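PDB 5VN6: taurine dioxygenase from Burkholderia ambifaria, which probably oxidises taurine as an iron- and 2-oxoglutarate-dependent dioxygenase of the TfdA family, here holding a magnesium ion at its metal site. Local coordinates for residues N103-P115 and E198-F210. Numbering follows the deposited sequence.
Sequences NAWHSDASWRVAP and EKVLYVNAFTTHF. With MG (magnesium ion), chain C.
The HxD metal motif of the TauD/TfdA dioxygenases is backed here by the turn at 204-207, whose Phe-206 and Asn-204 press against His-106 and the residues that follow it. Two atoms of the motif hold the magnesium ion, His-106 NE2 at 2.4 Å and Asp-108 OD1 at 2.3 Å, and His-266 completes the protein ligands of the facial triad of two histidines and one carboxylate. The far nitrogen, His-106 ND1, donates almost in its ring plane to Ala-104 O (2.7 Å), which, with the metal bond at NE2, helps fix the imidazole's rotation, while Phe-206 CE1 lies 3.8 Å from His-106 CB.

The phenyl ring is held from several directions. Trp-111 sends the edge of its five-membered ring into one face, with CD1 over the centre of the Phe-206 ring in an edge-to-face pair whose planes meet at 81°; Ser-107 O lies at the phenyl rim, near its plane. Beside this cluster, Asn-204 uses both ends of its amide. Its CG sits between backbone N and carbonyl carbon (chi1 72°), and from there ND2 gives a nearly straight, in-plane bond of 2.9 Å to Ser-110 OG, a hydroxyl also bonded to His-160. OD1 closes an Asx turn by accepting from Phe-206 N, which lies well above the carbonyl plane. Next along the chain, Ala-205 N donates to Trp-105 O at 3.1 Å, and at the other end of the contact Tyr-202 OH lies 3.3 Å from Pro-115 CG.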
ATOM      1  N   ASN A 103       7.625  -3.917   9.587  1.00 37.65           N
ATOM      2  CA  ASN A 103       7.224  -3.091   8.444  1.00 34.94           C
ATOM      3  C   ASN A 103       7.705  -3.750   7.145  1.00 33.57           C
ATOM      4  O   ASN A 103       8.625  -3.297   6.476  1.00 32.01           O
ATOM      5  CB  ASN A 103       7.720  -1.657   8.602  1.00 36.97           C
ATOM      6  CG  ASN A 103       9.239  -1.551   8.729  1.00 44.26           C
ATOM      7  OD1 ASN A 103       9.905  -2.433   9.297  1.00 43.33           O
ATOM      8  ND2 ASN A 103       9.797  -0.466   8.184  1.00 38.38           N
ATOM      9  N   ALA A 104       7.076  -4.879   6.832  1.00 26.40           N
ATOM     10  CA  ALA A 104       7.395  -5.704   5.677  1.00 33.78           C
ATOM     11  C   ALA A 104       6.195  -6.588   5.414  1.00 34.37           C
ATOM     12  O   ALA A 104       5.510  -6.997   6.354  1.00 35.77           O
ATOM     13  CB  ALA A 104       8.646  -6.565   5.903  1.00 30.64           C
ATOM     14  N   TRP A 105       5.946  -6.896   4.144  1.00 25.22           N
ATOM     15  CA  TRP A 105       4.832  -7.790   3.837  1.00 25.07           C
ATOM     16  C   TRP A 105       5.178  -9.212   4.295  1.00 27.92           C
ATOM     17  O   TRP A 105       6.030  -9.876   3.703  1.00 33.07           O
ATOM     18  CB  TRP A 105       4.499  -7.723   2.349  1.00 26.85           C
ATOM     19  CG  TRP A 105       3.704  -6.481   2.050  1.00 30.19           C
ATOM     20  CD1 TRP A 105       4.114  -5.387   1.340  1.00 25.87           C
ATOM     21  CD2 TRP A 105       2.380  -6.190   2.516  1.00 26.72           C
ATOM     22  NE1 TRP A 105       3.109  -4.439   1.312  1.00 29.10           N
ATOM     23  CE2 TRP A 105       2.037  -4.911   2.026  1.00 34.84           C
ATOM     24  CE3 TRP A 105       1.446  -6.895   3.291  1.00 31.63           C
ATOM     25  CZ2 TRP A 105       0.803  -4.318   2.286  1.00 32.44           C
ATOM     26  CZ3 TRP A 105       0.217  -6.307   3.550  1.00 32.22           C
ATOM     27  CH2 TRP A 105      -0.097  -5.025   3.038  1.00 29.37           C
ATOM     28  N   HIS A 106       4.534  -9.683   5.356  1.00 30.33           N
ATOM     29  CA  HIS A 106       4.847 -10.999   5.875  1.00 31.63           C
ATOM     30  C   HIS A 106       3.596 -11.693   6.377  1.00 33.89           C
ATOM     31  O   HIS A 106       2.618 -11.064   6.796  1.00 34.00           O
ATOM     32  CB  HIS A 106       5.898 -10.934   7.014  1.00 39.56           C
ATOM     33  CG  HIS A 106       5.425 -10.230   8.249  1.00 50.86           C
ATOM     34  ND1 HIS A 106       5.273  -8.858   8.321  1.00 53.46           N
ATOM     35  CD2 HIS A 106       5.090 -10.709   9.472  1.00 50.88           C
ATOM     36  CE1 HIS A 106       4.851  -8.526   9.529  1.00 51.24           C
ATOM     37  NE2 HIS A 106       4.739  -9.630  10.249  1.00 53.20           N
ATOM     38  N   SER A 107       3.650 -13.012   6.344  1.00 39.61           N
ATOM     39  CA  SER A 107       2.715 -13.852   7.071  1.00 35.96           C
ATOM     40  C   SER A 107       3.415 -14.307   8.341  1.00 37.04           C
ATOM     41  O   SER A 107       4.524 -14.853   8.272  1.00 34.05           O
ATOM     42  CB  SER A 107       2.283 -15.051   6.225  1.00 37.58           C
ATOM     43  OG  SER A 107       1.326 -15.821   6.919  1.00 40.08           O
ATOM     44  N   ASP A 108       2.784 -14.058   9.492  1.00 32.95           N
ATOM     45  CA  ASP A 108       3.436 -14.279  10.785  1.00 43.31           C
ATOM     46  C   ASP A 108       4.071 -15.661  10.896  1.00 42.84           C
ATOM     47  O   ASP A 108       3.415 -16.685  10.663  1.00 38.13           O
ATOM     48  CB  ASP A 108       2.430 -14.079  11.922  1.00 48.32           C
ATOM     49  CG  ASP A 108       2.473 -12.672  12.492  1.00 64.09           C
ATOM     50  OD1 ASP A 108       3.404 -11.911  12.138  1.00 64.71           O
ATOM     51  OD2 ASP A 108       1.562 -12.320  13.272  1.00 72.75           O
ATOM     52  N   ALA A 109       5.372 -15.665  11.227  1.00 35.74           N
ATOM     53  CA  ALA A 109       6.123 -16.866  11.592  1.00 42.94           C
ATOM     54  C   ALA A 109       5.972 -17.985  10.564  1.00 42.10           C
ATOM     55  O   ALA A 109       5.882 -19.162  10.912  1.00 37.14           O
ATOM     56  CB  ALA A 109       5.724 -17.365  12.983  1.00 39.57           C
ATOM     57  N   SER A 110       5.935 -17.621   9.282  1.00 34.29           N
ATOM     58  CA  SER A 110       5.976 -18.650   8.253  1.00 32.80           C
ATOM     59  C   SER A 110       7.320 -19.371   8.221  1.00 39.22           C
ATOM     60  O   SER A 110       7.449 -20.384   7.521  1.00 37.21           O
ATOM     61  CB  SER A 110       5.644 -18.024   6.884  1.00 36.18           C
ATOM     62  OG  SER A 110       6.697 -17.183   6.444  1.00 36.07           O
ATOM     63  N   TRP A 111       8.337 -18.852   8.934  1.00 37.18           N
ATOM     64  CA  TRP A 111       9.608 -19.552   9.097  1.00 35.69           C
ATOM     65  C   TRP A 111       9.499 -20.724  10.067  1.00 41.04           C
ATOM     66  O   TRP A 111      10.507 -21.392  10.304  1.00 36.14           O
ATOM     67  CB  TRP A 111      10.700 -18.592   9.595  1.00 36.08           C
ATOM     68  CG  TRP A 111      10.254 -17.729  10.749  1.00 40.81           C
ATOM     69  CD1 TRP A 111       9.774 -16.446  10.677  1.00 41.51           C
ATOM     70  CD2 TRP A 111      10.238 -18.083  12.140  1.00 45.44           C
ATOM     71  NE1 TRP A 111       9.461 -15.984  11.934  1.00 40.80           N
ATOM     72  CE2 TRP A 111       9.731 -16.968  12.849  1.00 47.74           C
ATOM     73  CE3 TRP A 111      10.608 -19.233  12.859  1.00 46.48           C
ATOM     74  CZ2 TRP A 111       9.578 -16.968  14.239  1.00 52.13           C
ATOM     75  CZ3 TRP A 111      10.448 -19.232  14.245  1.00 50.96           C
ATOM     76  CH2 TRP A 111       9.929 -18.108  14.919  1.00 45.66           C
ATOM     77  N   ARG A 112       8.324 -20.959  10.648  1.00 35.75           N
ATOM     78  CA  ARG A 112       8.080 -22.093  11.525  1.00 46.53           C
ATOM     79  C   ARG A 112       7.546 -23.262  10.722  1.00 42.22           C
ATOM     80  O   ARG A 112       6.932 -23.090   9.670  1.00 39.03           O
ATOM     81  CB  ARG A 112       7.052 -21.760  12.613  1.00 50.56           C
ATOM     82  CG  ARG A 112       7.470 -20.788  13.684  1.00 44.17           C
ATOM     83  CD  ARG A 112       6.456 -20.858  14.826  1.00 45.22           C
ATOM     84  NE  ARG A 112       6.584 -19.774  15.789  1.00 49.67           N
ATOM     85  CZ  ARG A 112       7.325 -19.844  16.892  1.00 58.04           C
ATOM     86  NH1 ARG A 112       8.001 -20.952  17.175  1.00 57.79           N
ATOM     87  NH2 ARG A 112       7.390 -18.809  17.721  1.00 64.96           N
ATOM     88  N   VAL A 113       7.741 -24.460  11.270  1.00 42.33           N
ATOM     89  CA  VAL A 113       7.153 -25.663  10.692  1.00 44.14           C
ATOM     90  C   VAL A 113       5.630 -25.571  10.682  1.00 38.86           C
ATOM     91  O   VAL A 113       4.969 -25.993   9.724  1.00 40.05           O
ATOM     92  CB  VAL A 113       7.640 -26.896  11.478  1.00 54.18           C
ATOM     93  CG1 VAL A 113       6.914 -28.141  11.032  1.00 55.14           C
ATOM     94  CG2 VAL A 113       9.147 -27.059  11.296  1.00 59.88           C
ATOM     95  N   ALA A 114       5.051 -25.025  11.746  1.00 42.98           N
ATOM     96  CA  ALA A 114       3.604 -24.859  11.866  1.00 37.55           C
ATOM     97  C   ALA A 114       3.357 -23.397  12.194  1.00 39.63           C
ATOM     98  O   ALA A 114       3.315 -23.006  13.370  1.00 41.70           O
ATOM     99  CB  ALA A 114       3.020 -25.793  12.929  1.00 47.21           C
ATOM    100  N   PRO A 115       3.183 -22.553  11.172  1.00 38.90           N
ATOM    101  CA  PRO A 115       2.943 -21.142  11.433  1.00 41.47           C
ATOM    102  C   PRO A 115       1.595 -20.935  12.086  1.00 43.04           C
ATOM    103  O   PRO A 115       0.663 -21.739  11.898  1.00 41.52           O
ATOM    104  CB  PRO A 115       2.986 -20.509  10.026  1.00 41.08           C
ATOM    105  CG  PRO A 115       3.795 -21.455   9.203  1.00 42.66           C
ATOM    106  CD  PRO A 115       3.523 -22.825   9.767  1.00 38.01           C
ATOM    107  N   GLU A 198      -9.529 -22.820  -0.243  1.00 41.58           N
ATOM    108  CA  GLU A 198      -9.030 -21.812  -1.163  1.00 42.53           C
ATOM    109  C   GLU A 198      -7.518 -21.917  -1.295  1.00 44.48           C
ATOM    110  O   GLU A 198      -6.814 -22.255  -0.341  1.00 41.95           O
ATOM    111  CB  GLU A 198      -9.386 -20.405  -0.668  1.00 41.73           C
ATOM    112  CG  GLU A 198     -10.863 -20.089  -0.645  1.00 43.90           C
ATOM    113  CD  GLU A 198     -11.158 -18.892   0.220  1.00 42.74           C
ATOM    114  OE1 GLU A 198     -10.689 -18.878   1.384  1.00 45.84           O
ATOM    115  OE2 GLU A 198     -11.837 -17.958  -0.258  1.00 44.63           O
ATOM    116  N   LYS A 199      -7.012 -21.582  -2.479  1.00 42.65           N
ATOM    117  CA  LYS A 199      -5.572 -21.545  -2.675  1.00 38.39           C
ATOM    118  C   LYS A 199      -5.007 -20.187  -2.260  1.00 41.08           C
ATOM    119  O   LYS A 199      -5.615 -19.141  -2.504  1.00 38.30           O
ATOM    120  CB  LYS A 199      -5.221 -21.889  -4.122  1.00 38.50           C
ATOM    121  CG  LYS A 199      -5.525 -23.361  -4.466  1.00 44.44           C
ATOM    122  CD  LYS A 199      -4.958 -23.737  -5.843  1.00 51.15           C
ATOM    123  CE  LYS A 199      -5.381 -25.147  -6.261  1.00 54.92           C
ATOM    124  NZ  LYS A 199      -4.829 -25.514  -7.601  1.00 54.19           N
ATOM    125  N   VAL A 200      -3.861 -20.230  -1.580  1.00 38.17           N
ATOM    126  CA  VAL A 200      -3.198 -19.062  -1.019  1.00 39.58           C
ATOM    127  C   VAL A 200      -1.812 -18.959  -1.643  1.00 36.15           C
ATOM    128  O   VAL A 200      -1.062 -19.938  -1.649  1.00 36.69           O
ATOM    129  CB  VAL A 200      -3.089 -19.162   0.516  1.00 34.23           C
ATOM    130  CG1 VAL A 200      -2.514 -17.852   1.108  1.00 27.96           C
ATOM    131  CG2 VAL A 200      -4.437 -19.506   1.122  1.00 29.30           C
ATOM    132  N   LEU A 201      -1.469 -17.785  -2.159  1.00 32.06           N
ATOM    133  CA  LEU A 201      -0.084 -17.540  -2.540  1.00 31.97           C
ATOM    134  C   LEU A 201       0.750 -17.387  -1.270  1.00 35.90           C
ATOM    135  O   LEU A 201       0.641 -16.381  -0.557  1.00 31.60           O
ATOM    136  CB  LEU A 201       0.022 -16.318  -3.450  1.00 24.57           C
ATOM    137  CG  LEU A 201       1.442 -15.933  -3.882  1.00 25.75           C
ATOM    138  CD1 LEU A 201       2.164 -17.097  -4.600  1.00 24.95           C
ATOM    139  CD2 LEU A 201       1.419 -14.654  -4.752  1.00 28.25           C
ATOM    140  N   TYR A 202       1.593 -18.387  -0.995  1.00 27.79           N
ATOM    141  CA  TYR A 202       2.248 -18.513   0.303  1.00 27.92           C
ATOM    142  C   TYR A 202       3.768 -18.338   0.232  1.00 35.22           C
ATOM    143  O   TYR A 202       4.532 -19.209   0.668  1.00 38.17           O
ATOM    144  CB  TYR A 202       1.871 -19.879   0.918  1.00 27.53           C
ATOM    145  CG  TYR A 202       2.088 -19.914   2.406  1.00 32.48           C
ATOM    146  CD1 TYR A 202       2.988 -20.802   2.974  1.00 34.97           C
ATOM    147  CD2 TYR A 202       1.399 -19.033   3.247  1.00 30.65           C
ATOM    148  CE1 TYR A 202       3.208 -20.824   4.334  1.00 36.53           C
ATOM    149  CE2 TYR A 202       1.624 -19.034   4.604  1.00 32.68           C
ATOM    150  CZ  TYR A 202       2.532 -19.947   5.142  1.00 39.70           C
ATOM    151  OH  TYR A 202       2.768 -19.982   6.490  1.00 37.40           O
ATOM    152  N   VAL A 203       4.215 -17.201  -0.291  1.00 29.65           N
ATOM    153  CA  VAL A 203       5.586 -16.728  -0.143  1.00 34.52           C
ATOM    154  C   VAL A 203       5.524 -15.278   0.325  1.00 31.76           C
ATOM    155  O   VAL A 203       4.592 -14.541  -0.007  1.00 28.04           O
ATOM    156  CB  VAL A 203       6.400 -16.862  -1.450  1.00 28.70           C
ATOM    157  CG1 VAL A 203       6.624 -18.355  -1.781  1.00 28.90           C
ATOM    158  CG2 VAL A 203       5.686 -16.119  -2.630  1.00 22.86           C
ATOM    159  N   ASN A 204       6.505 -14.869   1.122  1.00 28.31           N
ATOM    160  CA  ASN A 204       6.482 -13.529   1.708  1.00 28.40           C
ATOM    161  C   ASN A 204       7.919 -13.102   2.010  1.00 30.50           C
ATOM    162  O   ASN A 204       8.881 -13.738   1.563  1.00 27.18           O
ATOM    163  CB  ASN A 204       5.571 -13.489   2.950  1.00 24.39           C
ATOM    164  CG  ASN A 204       6.157 -14.221   4.157  1.00 33.73           C
ATOM    165  OD1 ASN A 204       6.974 -13.667   4.883  1.00 37.91           O
ATOM    166  ND2 ASN A 204       5.693 -15.442   4.407  1.00 30.48           N
ATOM    167  N   ALA A 205       8.060 -12.025   2.800  1.00 31.90           N
ATOM    168  CA  ALA A 205       9.376 -11.449   3.076  1.00 36.62           C
ATOM    169  C   ALA A 205      10.312 -12.458   3.733  1.00 34.42           C
ATOM    170  O   ALA A 205      11.532 -12.355   3.585  1.00 33.43           O
ATOM    171  CB  ALA A 205       9.242 -10.198   3.955  1.00 29.81           C
ATOM    172  N   PHE A 206       9.766 -13.449   4.441  1.00 26.81           N
ATOM    173  CA  PHE A 206      10.605 -14.470   5.057  1.00 35.28           C
ATOM    174  C   PHE A 206      11.146 -15.485   4.061  1.00 40.61           C
ATOM    175  O   PHE A 206      12.076 -16.216   4.406  1.00 38.29           O
ATOM    176  CB  PHE A 206       9.826 -15.230   6.142  1.00 37.07           C
ATOM    177  CG  PHE A 206       9.524 -14.407   7.361  1.00 38.26           C
ATOM    178  CD1 PHE A 206       8.213 -14.230   7.783  1.00 40.58           C
ATOM    179  CD2 PHE A 206      10.544 -13.797   8.075  1.00 38.00           C
ATOM    180  CE1 PHE A 206       7.924 -13.473   8.906  1.00 41.81           C
ATOM    181  CE2 PHE A 206      10.262 -13.042   9.196  1.00 46.29           C
ATOM    182  CZ  PHE A 206       8.943 -12.880   9.616  1.00 44.25           C
ATOM    183  N   THR A 207      10.588 -15.561   2.851  1.00 35.87           N
ATOM    184  CA  THR A 207      10.945 -16.624   1.920  1.00 33.72           C
ATOM    185  C   THR A 207      12.277 -16.305   1.245  1.00 34.87           C
ATOM    186  O   THR A 207      12.459 -15.214   0.685  1.00 30.55           O
ATOM    187  CB  THR A 207       9.850 -16.796   0.866  1.00 31.37           C
ATOM    188  OG1 THR A 207       8.565 -16.885   1.498  1.00 29.42           O
ATOM    189  CG2 THR A 207      10.103 -18.030   0.041  1.00 32.13           C
ATOM    190  N   THR A 208      13.213 -17.258   1.287  1.00 32.32           N
ATOM    191  CA  THR A 208      14.523 -16.990   0.697  1.00 29.45           C
ATOM    192  C   THR A 208      14.630 -17.474  -0.747  1.00 36.52           C
ATOM    193  O   THR A 208      15.162 -16.747  -1.594  1.00 33.43           O
ATOM    194  CB  THR A 208      15.635 -17.626   1.532  1.00 26.69           C
ATOM    195  OG1 THR A 208      15.464 -19.047   1.544  1.00 30.48           O
ATOM    196  CG2 THR A 208      15.573 -17.096   2.938  1.00 27.45           C
ATOM    197  N   HIS A 209      14.138 -18.681  -1.047  1.00 29.05           N
ATOM    198  CA  HIS A 209      14.311 -19.251  -2.382  1.00 33.46           C
ATOM    199  C   HIS A 209      13.429 -20.482  -2.554  1.00 37.24           C
ATOM    200  O   HIS A 209      12.995 -21.100  -1.575  1.00 34.48           O
ATOM    201  CB  HIS A 209      15.768 -19.638  -2.625  1.00 34.04           C
ATOM    202  CG  HIS A 209      16.237 -20.756  -1.746  1.00 39.29           C
ATOM    203  ND1 HIS A 209      16.370 -20.614  -0.382  1.00 37.32           N
ATOM    204  CD2 HIS A 209      16.591 -22.034  -2.030  1.00 36.86           C
ATOM    205  CE1 HIS A 209      16.795 -21.755   0.139  1.00 44.39           C
ATOM    206  NE2 HIS A 209      16.939 -22.632  -0.841  1.00 41.65           N
ATOM    207  N   PHE A 210      13.205 -20.844  -3.824  1.00 32.98           N
ATOM    208  CA  PHE A 210      12.563 -22.107  -4.171  1.00 29.49           C
ATOM    209  C   PHE A 210      13.565 -23.240  -4.019  1.00 27.03           C
ATOM    210  O   PHE A 210      14.739 -23.091  -4.365  1.00 30.88           O
ATOM    211  CB  PHE A 210      12.056 -22.109  -5.619  1.00 30.24           C
ATOM    212  CG  PHE A 210      11.066 -21.030  -5.934  1.00 29.19           C
ATOM    213  CD1 PHE A 210       9.846 -20.944  -5.252  1.00 29.96           C
ATOM    214  CD2 PHE A 210      11.334 -20.112  -6.941  1.00 30.82           C
ATOM    215  CE1 PHE A 210       8.927 -19.934  -5.573  1.00 31.04           C
ATOM    216  CE2 PHE A 210      10.430 -19.092  -7.259  1.00 24.78           C
ATOM    217  CZ  PHE A 210       9.231 -19.009  -6.585  1.00 29.39           C
TER
HETATM  218 MG    MG C 300       3.587  -9.668  12.323  1.00 48.04          MG